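Local atomic coordinates of putative methyltransferase protein (Bacteroides fragilis, PDB entry 5BP9), a protein that binds S-adenosyl-L-homocysteine and probably acts as an S-adenosylmethionine-dependent methyltransferase. Residues L92-A97 with G113-A118; E263-G268 with D272-L277; L106-G111 with V150-E155. All coordinates share one frame; numbering follows the deposited sequence. Where two conformers were deposited one is given.

Interaction 1 of 3, residues L92-A97 with G113-A118; sequences LLERTA and GCHALA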
loop_
_atom_site.group_PDB
_atom_site.type_symbol
_atom_site.label_atom_id
_atom_site.label_comp_id
_atom_site.label_asym_id
_atom_site.label_seq_id
_atom_site.Cartn_x
_atom_site.Cartn_y
_atom_site.Cartn_z
ATOM N N LEU A 92 -7.604 4.140 12.581
ATOM C CA LEU A 92 -6.614 4.475 13.602
ATOM C C LEU A 92 -5.168 4.408 13.127
ATOM O O LEU A 92 -4.398 5.346 13.321
ATOM C CB LEU A 92 -6.790 3.543 14.794
ATOM C CG LEU A 92 -5.798 3.703 15.941
ATOM C CD1 LEU A 92 -5.961 5.079 16.579
ATOM C CD2 LEU A 92 -6.000 2.593 16.962
ATOM N N LEU A 93 -4.794 3.300 12.501
ATOM C CA LEU A 93 -3.383 3.126 12.155
ATOM C C LEU A 93 -2.945 4.108 11.087
ATOM O O LEU A 93 -1.797 4.593 11.117
ATOM C CB LEU A 93 -3.083 1.693 11.745
ATOM C CG LEU A 93 -3.404 0.621 12.806
ATOM C CD1 LEU A 93 -3.087 -0.759 12.239
ATOM C CD2 LEU A 93 -2.647 0.846 14.097
ATOM N N GLU A 94 -3.851 4.423 10.178
ATOM C CA GLU A 94 -3.567 5.377 9.115
ATOM C C GLU A 94 -3.492 6.801 9.655
ATOM O O GLU A 94 -2.567 7.545 9.308
ATOM C CB GLU A 94 -4.587 5.262 7.980
ATOM C CG GLU A 94 -4.537 3.897 7.295
ATOM C CD GLU A 94 -5.600 3.728 6.240
ATOM O OE1 GLU A 94 -6.135 4.740 5.754
ATOM O OE2 GLU A 94 -5.911 2.561 5.902
ATOM N N ARG A 95 -4.436 7.166 10.525
ATOM C CA ARG A 95 -4.414 8.483 11.156
ATOM C C ARG A 95 -3.116 8.685 11.926
ATOM O O ARG A 95 -2.513 9.769 11.883
ATOM C CB ARG A 95 -5.622 8.671 12.101
ATOM C CG ARG A 95 -6.978 8.637 11.428
ATOM C CD ARG A 95 -8.085 9.105 12.375
ATOM N NE ARG A 95 -8.122 8.381 13.659
ATOM C CZ ARG A 95 -8.901 7.331 13.959
ATOM N NH1 ARG A 95 -9.735 6.792 13.069
ATOM N NH2 ARG A 95 -8.834 6.794 15.174
ATOM N N THR A 96 -2.682 7.633 12.625
ATOM C CA THR A 96 -1.487 7.672 13.446
ATOM C C THR A 96 -0.272 7.930 12.560
ATOM O O THR A 96 0.570 8.774 12.850
ATOM C CB THR A 96 -1.312 6.347 14.232
ATOM O OG1 THR A 96 -2.450 6.153 15.094
ATOM C CG2 THR A 96 -0.022 6.360 15.058
ATOM N N ALA A 97 -0.194 7.201 11.456
ATOM C CA ALA A 97 0.898 7.393 10.514
ATOM C C ALA A 97 0.954 8.785 9.881
ATOM O O ALA A 97 2.026 9.366 9.813
ATOM C CB ALA A 97 0.846 6.308 9.440
ATOM N N GLY A 113 -5.815 9.159 -3.731
ATOM C CA GLY A 113 -5.136 10.351 -3.207
ATOM C C GLY A 113 -5.586 10.825 -1.847
ATOM O O GLY A 113 -5.160 11.905 -1.411
ATOM N N CYS A 114 -6.390 10.024 -1.146
ATOM C CA CYS A 114 -6.903 10.406 0.153
ATOM C C CYS A 114 -5.808 10.807 1.143
ATOM O O CYS A 114 -5.939 11.848 1.805
ATOM C CB CYS A 114 -7.805 9.286 0.733
ATOM S SG CYS A 114 -7.047 7.649 1.030
ATOM N N HIS A 115 -4.748 9.995 1.255
ATOM C CA HIS A 115 -3.686 10.297 2.188
ATOM C C HIS A 115 -2.940 11.537 1.726
ATOM O O HIS A 115 -2.673 12.429 2.540
ATOM C CB HIS A 115 -2.744 9.119 2.397
ATOM C CG HIS A 115 -3.415 7.927 2.996
ATOM N ND1 HIS A 115 -3.272 6.651 2.492
ATOM C CD2 HIS A 115 -4.253 7.824 4.048
ATOM C CE1 HIS A 115 -3.990 5.819 3.219
ATOM N NE2 HIS A 115 -4.598 6.510 4.165
ATOM N N ALA A 116 -2.632 11.602 0.430
ATOM C CA ALA A 116 -1.887 12.725 -0.120
ATOM C C ALA A 116 -2.630 14.034 0.102
ATOM O O ALA A 116 -2.013 15.017 0.535
ATOM C CB ALA A 116 -1.586 12.521 -1.595
ATOM N N LEU A 117 -3.935 14.051 -0.171
ATOM C CA LEU A 117 -4.757 15.245 0.107
ATOM C C LEU A 117 -4.769 15.665 1.572
ATOM O O LEU A 117 -4.696 16.847 1.875
ATOM C CB LEU A 117 -6.192 15.041 -0.379
ATOM C CG LEU A 117 -6.347 14.955 -1.901
ATOM C CD1 LEU A 117 -7.759 14.522 -2.294
ATOM C CD2 LEU A 117 -5.997 16.266 -2.594
ATOM N N ALA A 118 -4.874 14.705 2.477
ATOM C CA ALA A 118 -4.833 15.006 3.908
ATOM C C ALA A 118 -3.510 15.622 4.298
ATOM O O ALA A 118 -3.465 16.601 5.047
ATOM C CB ALA A 118 -5.116 13.770 4.732
#

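Interaction 2 of 3, residues E263-G268 with D272-L277; sequences EMIKEG and DYLARL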
loop_
_atom_site.group_PDB
_atom_site.type_symbol
_atom_site.label_atom_id
_atom_site.label_comp_id
_atom_site.label_asym_id
_atom_site.label_seq_id
_atom_site.Cartn_x
_atom_site.Cartn_y
_atom_site.Cartn_z
ATOM N N GLU A 263 10.286 -1.237 14.425
ATOM C CA GLU A 263 9.724 -0.839 15.715
ATOM C C GLU A 263 8.200 -0.897 15.625
ATOM O O GLU A 263 7.592 -0.355 14.692
ATOM C CB GLU A 263 10.174 0.583 16.121
ATOM C CG GLU A 263 9.757 0.929 17.547
ATOM C CD GLU A 263 10.143 2.321 18.016
ATOM O OE1 GLU A 263 11.005 2.980 17.380
ATOM O OE2 GLU A 263 9.577 2.738 19.059
HETATM N N MSE A 264 7.581 -1.550 16.601
HETATM C CA MSE A 264 6.137 -1.538 16.747
HETATM C C MSE A 264 5.725 -0.178 17.246
HETATM O O MSE A 264 6.211 0.257 18.304
HETATM C CB MSE A 264 5.801 -2.612 17.788
HETATM C CG MSE A 264 4.364 -2.588 18.267
HETATM SE SE MSE A 264 3.252 -2.914 16.700
HETATM C CE MSE A 264 3.534 -4.853 16.615
ATOM N N ILE A 265 4.855 0.525 16.508
ATOM C CA ILE A 265 4.358 1.866 16.910
ATOM C C ILE A 265 2.974 1.785 17.556
ATOM O O ILE A 265 2.726 2.411 18.599
ATOM C CB ILE A 265 4.303 2.840 15.695
ATOM C CG1 ILE A 265 5.701 3.035 15.088
ATOM C CG2 ILE A 265 3.674 4.189 16.053
ATOM C CD1 ILE A 265 6.785 3.561 16.014
ATOM N N LYS A 266 2.058 1.042 16.928
ATOM C CA LYS A 266 0.712 0.894 17.454
ATOM C C LYS A 266 0.026 -0.386 16.992
ATOM O O LYS A 266 0.170 -0.799 15.836
ATOM C CB LYS A 266 -0.144 2.084 17.024
ATOM C CG LYS A 266 -1.481 2.167 17.765
ATOM C CD LYS A 266 -2.188 3.478 17.510
ATOM C CE LYS A 266 -1.647 4.604 18.372
ATOM N NZ LYS A 266 -2.252 5.910 17.987
ATOM N N GLU A 267 -0.770 -0.980 17.885
ATOM C CA GLU A 267 -1.634 -2.107 17.535
ATOM C C GLU A 267 -3.084 -1.667 17.396
ATOM O O GLU A 267 -3.562 -0.822 18.149
ATOM C CB GLU A 267 -1.546 -3.185 18.599
ATOM C CG GLU A 267 -0.143 -3.713 18.761
ATOM C CD GLU A 267 -0.086 -4.988 19.570
ATOM O OE1 GLU A 267 0.156 -4.900 20.790
ATOM O OE2 GLU A 267 -0.294 -6.067 18.980
ATOM N N GLY A 268 -3.775 -2.278 16.434
ATOM C CA GLY A 268 -5.210 -2.146 16.270
ATOM C C GLY A 268 -5.849 -3.304 17.008
ATOM O O GLY A 268 -5.166 -4.058 17.721
ATOM N N ASP A 272 -3.915 -6.245 13.517
ATOM C CA ASP A 272 -3.250 -5.254 12.695
ATOM C C ASP A 272 -2.313 -4.376 13.513
ATOM O O ASP A 272 -2.459 -4.223 14.728
ATOM C CB ASP A 272 -4.242 -4.398 11.885
ATOM C CG ASP A 272 -5.401 -3.848 12.705
ATOM O OD1 ASP A 272 -5.608 -4.240 13.870
ATOM O OD2 ASP A 272 -6.103 -3.003 12.144
ATOM N N TYR A 273 -1.332 -3.799 12.820
ATOM C CA TYR A 273 -0.339 -2.977 13.480
ATOM C C TYR A 273 0.299 -1.983 12.527
ATOM O O TYR A 273 0.259 -2.174 11.294
ATOM C CB TYR A 273 0.745 -3.838 14.129
ATOM C CG TYR A 273 1.604 -4.534 13.109
ATOM C CD1 TYR A 273 1.220 -5.745 12.599
ATOM C CD2 TYR A 273 2.773 -3.947 12.637
ATOM C CE1 TYR A 273 1.940 -6.391 11.611
ATOM C CE2 TYR A 273 3.535 -4.577 11.647
ATOM C CZ TYR A 273 3.122 -5.797 11.147
ATOM O OH TYR A 273 3.870 -6.371 10.171
ATOM N N LEU A 274 0.883 -0.946 13.130
ATOM C CA LEU A 274 1.696 0.045 12.431
ATOM C C LEU A 274 3.108 -0.112 12.915
ATOM O O LEU A 274 3.344 -0.116 14.137
ATOM C CB LEU A 274 1.188 1.455 12.677
ATOM C CG LEU A 274 1.986 2.606 12.026
ATOM C CD1 LEU A 274 1.839 2.612 10.508
ATOM C CD2 LEU A 274 1.606 3.942 12.633
ATOM N N ALA A 275 4.044 -0.258 11.963
ATOM C CA ALA A 275 5.459 -0.358 12.263
ATOM C C ALA A 275 6.242 0.778 11.624
ATOM O O ALA A 275 5.822 1.364 10.619
ATOM C CB ALA A 275 6.022 -1.685 11.773
ATOM N N ARG A 276 7.390 1.067 12.227
ATOM C CA ARG A 276 8.367 2.032 11.697
ATOM C C ARG A 276 9.642 1.285 11.377
ATOM O O ARG A 276 10.176 0.570 12.233
ATOM C CB ARG A 276 8.664 3.140 12.730
ATOM C CG ARG A 276 9.660 4.177 12.228
ATOM C CD ARG A 276 9.626 5.456 13.056
ATOM N NE ARG A 276 9.928 5.196 14.459
ATOM C CZ ARG A 276 9.612 6.002 15.472
ATOM N NH1 ARG A 276 9.946 5.657 16.726
ATOM N NH2 ARG A 276 8.966 7.140 15.248
ATOM N N LEU A 277 10.112 1.438 10.144
ATOM C CA LEU A 277 11.340 0.815 9.672
ATOM C C LEU A 277 12.373 1.926 9.400
ATOM O O LEU A 277 12.072 2.937 8.776
ATOM C CB LEU A 277 11.092 -0.006 8.392
ATOM C CG LEU A 277 9.937 -1.026 8.455
ATOM C CD1 LEU A 277 9.543 -1.545 7.067
ATOM C CD2 LEU A 277 10.275 -2.194 9.349
HETATM O O HOH W 1 11.906 3.249 15.070
HETATM O O HOH W 2 -2.188 -6.357 16.630
#

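Interaction 3 of 3, residues L106-G111 with V150-E155; sequences LDVGAG and VNLFDE. With SAH (S-adenosyl-L-homocysteine), chain D.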
loop_
_atom_site.group_PDB
_atom_site.type_symbol
_atom_site.label_atom_id
_atom_site.label_comp_id
_atom_site.label_asym_id
_atom_site.label_seq_id
_atom_site.Cartn_x
_atom_site.Cartn_y
_atom_site.Cartn_z
ATOM N N LEU A 106 6.770 10.374 0.700
ATOM C CA LEU A 106 6.311 9.548 -0.422
ATOM C C LEU A 106 5.090 8.734 0.001
ATOM O O LEU A 106 5.174 7.924 0.948
ATOM C CB LEU A 106 7.421 8.581 -0.888
ATOM C CG LEU A 106 7.038 7.663 -2.056
ATOM C CD1 LEU A 106 6.692 8.476 -3.300
ATOM C CD2 LEU A 106 8.164 6.678 -2.331
ATOM N N ASP A 107 3.984 8.946 -0.696
ATOM C CA ASP A 107 2.757 8.157 -0.521
ATOM C C ASP A 107 2.737 7.042 -1.582
ATOM O O ASP A 107 2.422 7.289 -2.755
ATOM C CB ASP A 107 1.546 9.105 -0.629
ATOM C CG ASP A 107 0.235 8.441 -0.382
ATOM O OD1 ASP A 107 0.188 7.242 -0.060
ATOM O OD2 ASP A 107 -0.784 9.163 -0.530
ATOM N N VAL A 108 3.108 5.830 -1.150
ATOM C CA VAL A 108 3.264 4.680 -2.065
ATOM C C VAL A 108 1.909 4.004 -2.278
ATOM O O VAL A 108 1.224 3.622 -1.308
ATOM C CB VAL A 108 4.242 3.638 -1.495
ATOM C CG1 VAL A 108 4.398 2.474 -2.451
ATOM C CG2 VAL A 108 5.589 4.253 -1.158
ATOM N N GLY A 109 1.536 3.828 -3.546
ATOM C CA GLY A 109 0.275 3.171 -3.909
ATOM C C GLY A 109 -0.880 4.029 -3.446
ATOM O O GLY A 109 -1.767 3.590 -2.717
ATOM N N ALA A 110 -0.844 5.295 -3.855
ATOM C CA ALA A 110 -1.695 6.326 -3.266
ATOM C C ALA A 110 -3.196 6.268 -3.630
ATOM O O ALA A 110 -4.037 6.940 -3.006
ATOM C CB ALA A 110 -1.080 7.670 -3.572
ATOM N N GLY A 111 -3.529 5.490 -4.660
ATOM C CA GLY A 111 -4.924 5.209 -4.980
ATOM C C GLY A 111 -5.702 6.441 -5.359
ATOM O O GLY A 111 -5.321 7.127 -6.300
ATOM N N VAL A 150 4.023 5.567 -11.616
ATOM C CA VAL A 150 5.289 4.876 -11.601
ATOM C C VAL A 150 5.244 3.764 -10.551
ATOM O O VAL A 150 4.557 3.850 -9.531
ATOM C CB VAL A 150 6.462 5.867 -11.413
ATOM C CG1 VAL A 150 6.375 6.533 -10.046
ATOM C CG2 VAL A 150 7.816 5.184 -11.655
ATOM N N ASN A 151 5.936 2.686 -10.900
ATOM C CA ASN A 151 6.084 1.519 -10.029
ATOM C C ASN A 151 7.199 1.815 -9.022
ATOM O O ASN A 151 8.294 2.204 -9.423
ATOM C CB ASN A 151 6.445 0.294 -10.875
ATOM C CG ASN A 151 6.344 -1.016 -10.114
ATOM O OD1 ASN A 151 6.857 -1.147 -9.005
ATOM N ND2 ASN A 151 5.710 -2.005 -10.726
ATOM N N LEU A 152 6.931 1.611 -7.721
ATOM C CA LEU A 152 7.924 1.796 -6.677
ATOM C C LEU A 152 9.281 1.169 -7.013
ATOM O O LEU A 152 10.327 1.744 -6.698
ATOM C CB LEU A 152 7.385 1.180 -5.362
ATOM C CG LEU A 152 8.323 1.184 -4.147
ATOM C CD1 LEU A 152 8.558 2.603 -3.679
ATOM C CD2 LEU A 152 7.757 0.333 -3.026
ATOM N N PHE A 153 9.244 -0.018 -7.639
ATOM C CA PHE A 153 10.443 -0.804 -7.886
ATOM C C PHE A 153 11.206 -0.431 -9.165
ATOM O O PHE A 153 12.294 -0.977 -9.421
ATOM C CB PHE A 153 10.102 -2.286 -7.876
ATOM C CG PHE A 153 9.545 -2.745 -6.570
ATOM C CD1 PHE A 153 10.356 -2.777 -5.439
ATOM C CD2 PHE A 153 8.219 -3.101 -6.452
ATOM C CE1 PHE A 153 9.834 -3.170 -4.227
ATOM C CE2 PHE A 153 7.702 -3.504 -5.241
ATOM C CZ PHE A 153 8.506 -3.551 -4.132
ATOM N N ASP A 154 10.674 0.517 -9.925
ATOM C CA ASP A 154 11.280 0.934 -11.201
ATOM C C ASP A 154 12.695 1.428 -10.912
ATOM O O ASP A 154 12.878 2.307 -10.077
ATOM C CB ASP A 154 10.399 2.037 -11.829
ATOM C CG ASP A 154 10.774 2.393 -13.242
ATOM O OD1 ASP A 154 11.962 2.352 -13.603
ATOM O OD2 ASP A 154 9.856 2.765 -14.004
ATOM N N GLU A 155 13.692 0.860 -11.609
ATOM C CA GLU A 155 15.083 1.270 -11.428
ATOM C C GLU A 155 15.288 2.742 -11.754
ATOM O O GLU A 155 16.245 3.348 -11.272
ATOM C CB GLU A 155 16.019 0.418 -12.294
ATOM C CG GLU A 155 16.079 -1.039 -11.878
ATOM C CD GLU A 155 15.025 -1.938 -12.507
ATOM O OE1 GLU A 155 14.094 -1.433 -13.235
ATOM O OE2 GLU A 155 15.150 -3.169 -12.262
HETATM N N SAH D . -3.127 3.617 -0.357
HETATM C CA SAH D . -4.500 3.585 -0.993
HETATM C CB SAH D . -4.727 2.401 -1.946
HETATM C CG SAH D . -4.418 1.014 -1.382
HETATM S SD SAH D . -4.653 -0.228 -2.620
HETATM C C SAH D . -5.571 3.560 0.062
HETATM O O SAH D . -5.284 3.477 1.252
HETATM O OXT SAH D . -6.768 3.625 -0.210
HETATM C "C5'" SAH D . -2.995 -0.494 -3.194
HETATM C "C4'" SAH D . -2.580 0.496 -4.276
HETATM O "O4'" SAH D . -1.196 0.247 -4.602
HETATM C "C3'" SAH D . -3.339 0.415 -5.598
HETATM O "O3'" SAH D . -3.821 1.727 -5.969
HETATM C "C2'" SAH D . -2.318 -0.146 -6.582
HETATM O "O2'" SAH D . -2.513 0.209 -7.937
HETATM C "C1'" SAH D . -1.012 0.366 -6.020
HETATM N N9 SAH D . 0.214 -0.367 -6.373
HETATM C C8 SAH D . 0.360 -1.701 -6.440
HETATM N N7 SAH D . 1.567 -2.094 -6.713
HETATM C C5 SAH D . 2.286 -0.919 -6.812
HETATM C C6 SAH D . 3.630 -0.634 -7.089
HETATM N N6 SAH D . 4.551 -1.587 -7.312
HETATM N N1 SAH D . 4.022 0.670 -7.122
HETATM C C2 SAH D . 3.095 1.628 -6.905
HETATM N N3 SAH D . 1.790 1.464 -6.629
HETATM C C4 SAH D . 1.434 0.163 -6.606
#

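Interaction 1 of 3, residues L92-A97 with G113-A118
E94 OE1 is gripped by two groups: H115 NE2 from helix 114-121, and the guanidinium of R85, which forms a salt bridge to it through NH2. The bond from H115 NE2 to E94 OE1 measures 2.8 Å, with an N-H...O angle of 155°. On the histidine side the oxygen sits at the ring edge, practically in the ring plane. Seen from the carboxylate, however, the N-H comes from well above the plane. Carboxylate and imidazole stand nearly at right angles to each other. E94 reaches across with CG beside its backbone N (chi1 -63°) and the rest of the chain extended. Next after the bond come the flanking ring carbon, with H115 CE1 3.5 Å from E94 OE1, and the carboxylate carbon, with E94 CD 3.6 Å from H115 NE2. Between 92-97 and 113-118 this pair makes the whole contact, and both residues are buried. One face of the imidazole is covered from its own helix by C114 SG, 4.0 Å above the ring centre. The H115 side chain also touches the bound S-adenosyl-L-homocysteine, and R85 hydrogen-bonds that ligand, so E94 stands in the second shell, a place from which it probably positions both. G113 takes the N-cap position of helix 114-121, which follows strand 104-108 and the cofactor loop. Helix 92-100 lies between that helix and the hairpin 260-279, with L93 packing on L274 and K266, while H115 packs against D107 of strand 104-108.

Interaction 2 of 3, residues E263-G268 with D272-L277
E263 opens the pairing with R276: their backbones exchange two hydrogen bonds, E263 N to R276 O at 2.8 Å and R276 N to E263 O at 2.9 Å. Their side chains run side by side and close a salt bridge, R276 NH1 to E263 OE1, 3.0 Å long and nearly straight (168°). The carboxylate oxygen lies in the guanidinium plane, though the N-H meets the carboxylate from above; a water joins the same E263 OE1 to R276 NE. Selenomethionine M264, bent at chi2 and chi3, packs its SE 3.7 Å from Y273 CB and stands obliquely to the ring in a Met-aromatic contact, on the face shared with A275. At I265 the strand bulges. I265 N and K266 N both donate to L274 O, at 2.9 and 3.3 Å respectively. I265 CD1 lies over the centre of one guanidinium face of R276, and I265 CG2 touches L274 CD2. K266 O takes L274 N at 2.8 Å, while the lysine's amine leads away to T96 OG1 on helix 92-100. E267 pairs with Y273 without backbone bonds; its OE2 shares a water with D272 O. G268 N ends the series on D272 O, 2.9 Å away and approached from above the carbonyl plane. This beta hairpin with a classic bulge supplies the last two strands, reversed 272-279 and edge 260-267, of the 3-2-1-4-5-7-6 sheet of class I, Rossmann-like methyltransferases.

Interaction 3 of 3, residues L106-G111 with V150-E155
The apolar contact centres on L152, whose isobutyl group bears on V108 and L106 of strand 104-108. V108 CG1 lies 4.0 Å from L152 CD2, the side chains crossing at about a right angle, and L106 CD2 meets L152 CD1 more loosely at 4.3 Å. With its CG anti to the backbone N (chi1 176°), L152 turns both methyls toward the strand; M166 and helix 180-190, through M187 and L190, pack on it from the rest of the core. No hydrogen bond links the two segments directly. Polar contacts run instead from each segment to S-adenosyl-L-homocysteine, which spans them. At the adenine end L152 N donates to SAH N1 over 3.1 Å, almost perfectly straight at 174°. Beside it, SAH N6 gives a weak, bent bond (142°) to N151 OD1, 2.9 Å away. At the amino acid end SAH N donates to G109 O at 2.7 Å, while G109 and G111, both with positive phi, let the loop pass close against the ligand, where a side chain would clash; G111 CA comes to 3.8 Å from SAH O3'. D130 OD2 accepts from G111 N and also hydrogen-bonds the ligand. Bonds to the N151 side chain shape the adenine-binding loop: N151 OD1 accepts from F153 N at 3.0 Å in an Asx turn, and S41 O holds N151 ND2. A type I turn from N151 to D154 is superposed. The asparagine amide is thus fixed in rotation, its oxygen presented to N6. One acceptor and one backbone donor match the N6 and N1 pattern, consistent with recognition of adenine, the straight N1 bond being the stronger, while the L152 side chain packs the loop against strand 104-108.

From the N terminus, helix 92-100 leads through strand 104-108 and the glycine loop to helix 114-121, where interaction 1 closes a short loop. Interaction 3 starts within that loop, at 106-111, and closes later at 150-155, so the two cross; A116 of interaction 1 packs on D107 of interaction 3. Both border the S-adenosyl-L-homocysteine site, interaction 1 at H115 and interaction 3 along the ligand's length. Interaction 2 follows in series as a hairpin near the C terminus, on the other side of the chain's centre from interaction 3 but in the same sheet. Helix 92-100 packs on that hairpin and so bridges interactions 1 and 2.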